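Local coordinates for Blr6230 protein (Bradyrhizobium diazoefficiens USDA 110, PDB 5NGG), which probably hydrolyses beta-lactam antibiotics as a zinc-dependent, subclass B3 metallo-beta-lactamase, at residues Q42-I47 with A259-I264. Residues are numbered along the deposited sequence; the frame is centred on the assembly and turned at random.
Sequences QLIDNI and APNPFI
At the end of edge strand 41-44, the CA of Leu-43 lies 7.6 Å from that of Phe-263, and the CA of Ile-44 7.4 Å from that of Asn-261, beside a type I turn from Asn-261 to Ile-264. Leu-43 sets its branched end flat against the Phe-263 ring: CG sits 3.7 Å from the ring centroid, 3° off the normal, a CH-pi contact, while CD2 leans toward CG of the ring. A forked aliphatic chain suits a broad aromatic face; the ring also packs against Tyr-246 and Met-255. Leu-43 and Ile-44 stand opposite the single residue Ile-47, a classic beta bulge whose firm backbone link is Leu-43 N to Ile-47 O, at the type II' turn from Ile-44 to Ile-47, within the outer hairpin of one of the two sheets of the metallo-beta-lactamase fold. Leu-43 O accepts from Asn-261 ND2 at 2.9 Å, with an N-H...O angle of 170°, in the plane of both groups. Asparagine fits because its amide works at both ends: OD1 takes the N-H of Phe-263 in an Asx turn, which fixes the amide's rotation and aims ND2 at the carbonyl of Leu-43. Ile-44 lays CB and CG1 alongside ND2, and its long CG1 branch carries CD1 to Ile-264 CG1, 4.0 Å away.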
ATOM      1  N   GLN A  42      13.457  11.580  -3.010  1.00  8.63           N
ATOM      2  CA  GLN A  42      14.060  10.340  -3.527  1.00  8.22           C
ATOM      3  C   GLN A  42      14.398   9.448  -2.331  1.00  8.50           C
ATOM      4  O   GLN A  42      15.224   9.821  -1.491  1.00  9.63           O
ATOM      5  CB  GLN A  42      15.327  10.664  -4.342  1.00  9.62           C
ATOM      6  CG  GLN A  42      15.935   9.424  -4.988  1.00 10.98           C
ATOM      7  CD  GLN A  42      17.227   9.720  -5.718  1.00 14.41           C
ATOM      8  OE1 GLN A  42      17.810  10.794  -5.570  1.00 18.46           O
ATOM      9  NE2 GLN A  42      17.691   8.763  -6.491  1.00 17.12           N
ATOM     10  N   LEU A  43      13.765   8.286  -2.245  1.00  7.79           N
ATOM     11  CA  LEU A  43      13.882   7.394  -1.105  1.00  7.93           C
ATOM     12  C   LEU A  43      15.077   6.438  -1.273  1.00  7.74           C
ATOM     13  O   LEU A  43      15.961   6.382  -0.405  1.00  9.26           O
ATOM     14  CB  LEU A  43      12.523   6.709  -0.893  1.00  7.97           C
ATOM     15  CG  LEU A  43      12.366   5.895   0.370  1.00  8.00           C
ATOM     16  CD1 LEU A  43      10.873   5.786   0.749  1.00  9.04           C
ATOM     17  CD2 LEU A  43      12.964   4.493   0.222  1.00  8.87           C
ATOM     18  N   ILE A  44      15.100   5.664  -2.359  1.00  8.16           N
ATOM     19  CA  ILE A  44      16.268   4.834  -2.704  1.00  8.61           C
ATOM     20  C   ILE A  44      16.238   4.604  -4.209  1.00  8.65           C
ATOM     21  O   ILE A  44      15.210   4.282  -4.772  1.00  8.90           O
ATOM     22  CB  ILE A  44      16.308   3.498  -1.923  1.00  9.49           C
ATOM     23  CG1 ILE A  44      17.647   2.785  -2.167  1.00 10.50           C
ATOM     24  CG2 ILE A  44      15.097   2.595  -2.227  1.00  9.48           C
ATOM     25  CD1 ILE A  44      17.928   1.661  -1.175  1.00 12.04           C
ATOM     26  N   ASP A  45      17.369   4.850  -4.856  1.00  9.74           N
ATOM     27  CA  ASP A  45      17.544   4.606  -6.290  1.00  9.72           C
ATOM     28  C   ASP A  45      16.367   5.262  -7.046  1.00  9.44           C
ATOM     29  O   ASP A  45      16.200   6.486  -6.955  1.00 10.73           O
ATOM     30  CB  ASP A  45      17.729   3.110  -6.544  1.00 10.60           C
ATOM     31  CG  ASP A  45      18.277   2.783  -7.924  1.00 13.01           C
ATOM     32  OD1 ASP A  45      18.606   3.702  -8.721  1.00 15.65           O
ATOM     33  OD2 ASP A  45      18.380   1.559  -8.211  1.00 14.85           O
ATOM     34  N   ASN A  46      15.576   4.485  -7.791  1.00  8.82           N
ATOM     35  CA  ASN A  46      14.509   5.018  -8.627  1.00  8.62           C
ATOM     36  C   ASN A  46      13.131   5.039  -7.964  1.00  7.81           C
ATOM     37  O   ASN A  46      12.138   5.190  -8.654  1.00  8.80           O
ATOM     38  CB  ASN A  46      14.470   4.294  -9.976  1.00  9.64           C
ATOM     39  CG  ASN A  46      14.221   2.807  -9.893  1.00 10.57           C
ATOM     40  OD1 ASN A  46      14.619   2.138  -8.930  1.00 12.42           O
ATOM     41  ND2 ASN A  46      13.636   2.267 -10.955  1.00 12.59           N
ATOM     42  N   ILE A  47      13.086   4.937  -6.636  1.00  7.09           N
ATOM     43  CA  ILE A  47      11.856   4.989  -5.840  1.00  6.62           C
ATOM     44  C   ILE A  47      11.780   6.350  -5.140  1.00  6.49           C
ATOM     45  O   ILE A  47      12.689   6.706  -4.375  1.00  7.25           O
ATOM     46  CB  ILE A  47      11.766   3.861  -4.800  1.00  7.34           C
ATOM     47  CG1 ILE A  47      11.835   2.481  -5.451  1.00  7.99           C
ATOM     48  CG2 ILE A  47      10.487   4.020  -3.978  1.00  7.53           C
ATOM     49  CD1 ILE A  47      11.957   1.340  -4.480  1.00  9.00           C
ATOM     50  N   ALA A 259      26.247   9.060   3.702  1.00 23.49           N
ATOM     51  CA  ALA A 259      25.939   8.168   4.811  1.00 20.35           C
ATOM     52  C   ALA A 259      25.073   7.020   4.314  1.00 18.69           C
ATOM     53  O   ALA A 259      24.426   7.140   3.277  1.00 22.50           O
ATOM     54  CB  ALA A 259      25.214   8.918   5.910  1.00 23.36           C
ATOM     55  N   PRO A 260      24.989   5.919   5.081  1.00 14.60           N
ATOM     56  CA  PRO A 260      24.202   4.784   4.579  1.00 12.67           C
ATOM     57  C   PRO A 260      22.724   5.146   4.429  1.00 12.66           C
ATOM     58  O   PRO A 260      22.198   5.960   5.198  1.00 15.25           O
ATOM     59  CB  PRO A 260      24.359   3.729   5.671  1.00 12.77           C
ATOM     60  CG  PRO A 260      25.637   4.099   6.351  1.00 13.18           C
ATOM     61  CD  PRO A 260      25.684   5.592   6.333  1.00 13.72           C
ATOM     62  N   ASN A 261      22.059   4.542   3.457  1.00 11.16           N
ATOM     63  CA  ASN A 261      20.650   4.824   3.239  1.00 11.13           C
ATOM     64  C   ASN A 261      19.869   4.203   4.409  1.00 10.64           C
ATOM     65  O   ASN A 261      19.893   2.983   4.599  1.00  9.96           O
ATOM     66  CB  ASN A 261      20.187   4.259   1.918  1.00 11.09           C
ATOM     67  CG  ASN A 261      18.758   4.684   1.602  1.00 11.18           C
ATOM     68  OD1 ASN A 261      17.887   4.515   2.419  1.00 13.55           O
ATOM     69  ND2 ASN A 261      18.526   5.248   0.439  1.00 11.27           N
ATOM     70  N   PRO A 262      19.158   5.032   5.194  1.00 10.40           N
ATOM     71  CA  PRO A 262      18.507   4.521   6.416  1.00 10.84           C
ATOM     72  C   PRO A 262      17.285   3.631   6.151  1.00  9.08           C
ATOM     73  O   PRO A 262      16.753   3.007   7.080  1.00 10.32           O
ATOM     74  CB  PRO A 262      18.113   5.797   7.158  1.00 11.76           C
ATOM     75  CG  PRO A 262      17.929   6.803   6.080  1.00 14.86           C
ATOM     76  CD  PRO A 262      18.973   6.490   5.049  1.00 12.23           C
ATOM     77  N   PHE A 263      16.819   3.599   4.891  1.00  8.79           N
ATOM     78  CA  PHE A 263      15.706   2.711   4.540  1.00  8.49           C
ATOM     79  C   PHE A 263      16.115   1.254   4.380  1.00  8.64           C
ATOM     80  O   PHE A 263      15.266   0.367   4.322  1.00  8.94           O
ATOM     81  CB  PHE A 263      14.966   3.249   3.301  1.00  8.52           C
ATOM     82  CG  PHE A 263      14.285   4.575   3.563  1.00  8.47           C
ATOM     83  CD1 PHE A 263      12.997   4.600   4.091  1.00  8.12           C
ATOM     84  CD2 PHE A 263      14.912   5.784   3.321  1.00  9.44           C
ATOM     85  CE1 PHE A 263      12.392   5.790   4.407  1.00  8.63           C
ATOM     86  CE2 PHE A 263      14.288   6.995   3.618  1.00  9.79           C
ATOM     87  CZ  PHE A 263      13.031   6.998   4.175  1.00  9.85           C
ATOM     88  N   ILE A 264      17.432   0.991   4.354  1.00  8.65           N
ATOM     89  CA  ILE A 264      17.934  -0.379   4.332  1.00  9.32           C
ATOM     90  C   ILE A 264      17.997  -0.900   5.774  1.00  9.37           C
ATOM     91  O   ILE A 264      18.858  -0.483   6.561  1.00 11.81           O
ATOM     92  CB  ILE A 264      19.329  -0.448   3.678  1.00 10.19           C
ATOM     93  CG1 ILE A 264      19.289   0.045   2.216  1.00 10.86           C
ATOM     94  CG2 ILE A 264      19.892  -1.868   3.776  1.00 10.58           C
ATOM     95  CD1 ILE A 264      20.650   0.258   1.577  1.00 11.34           C
TER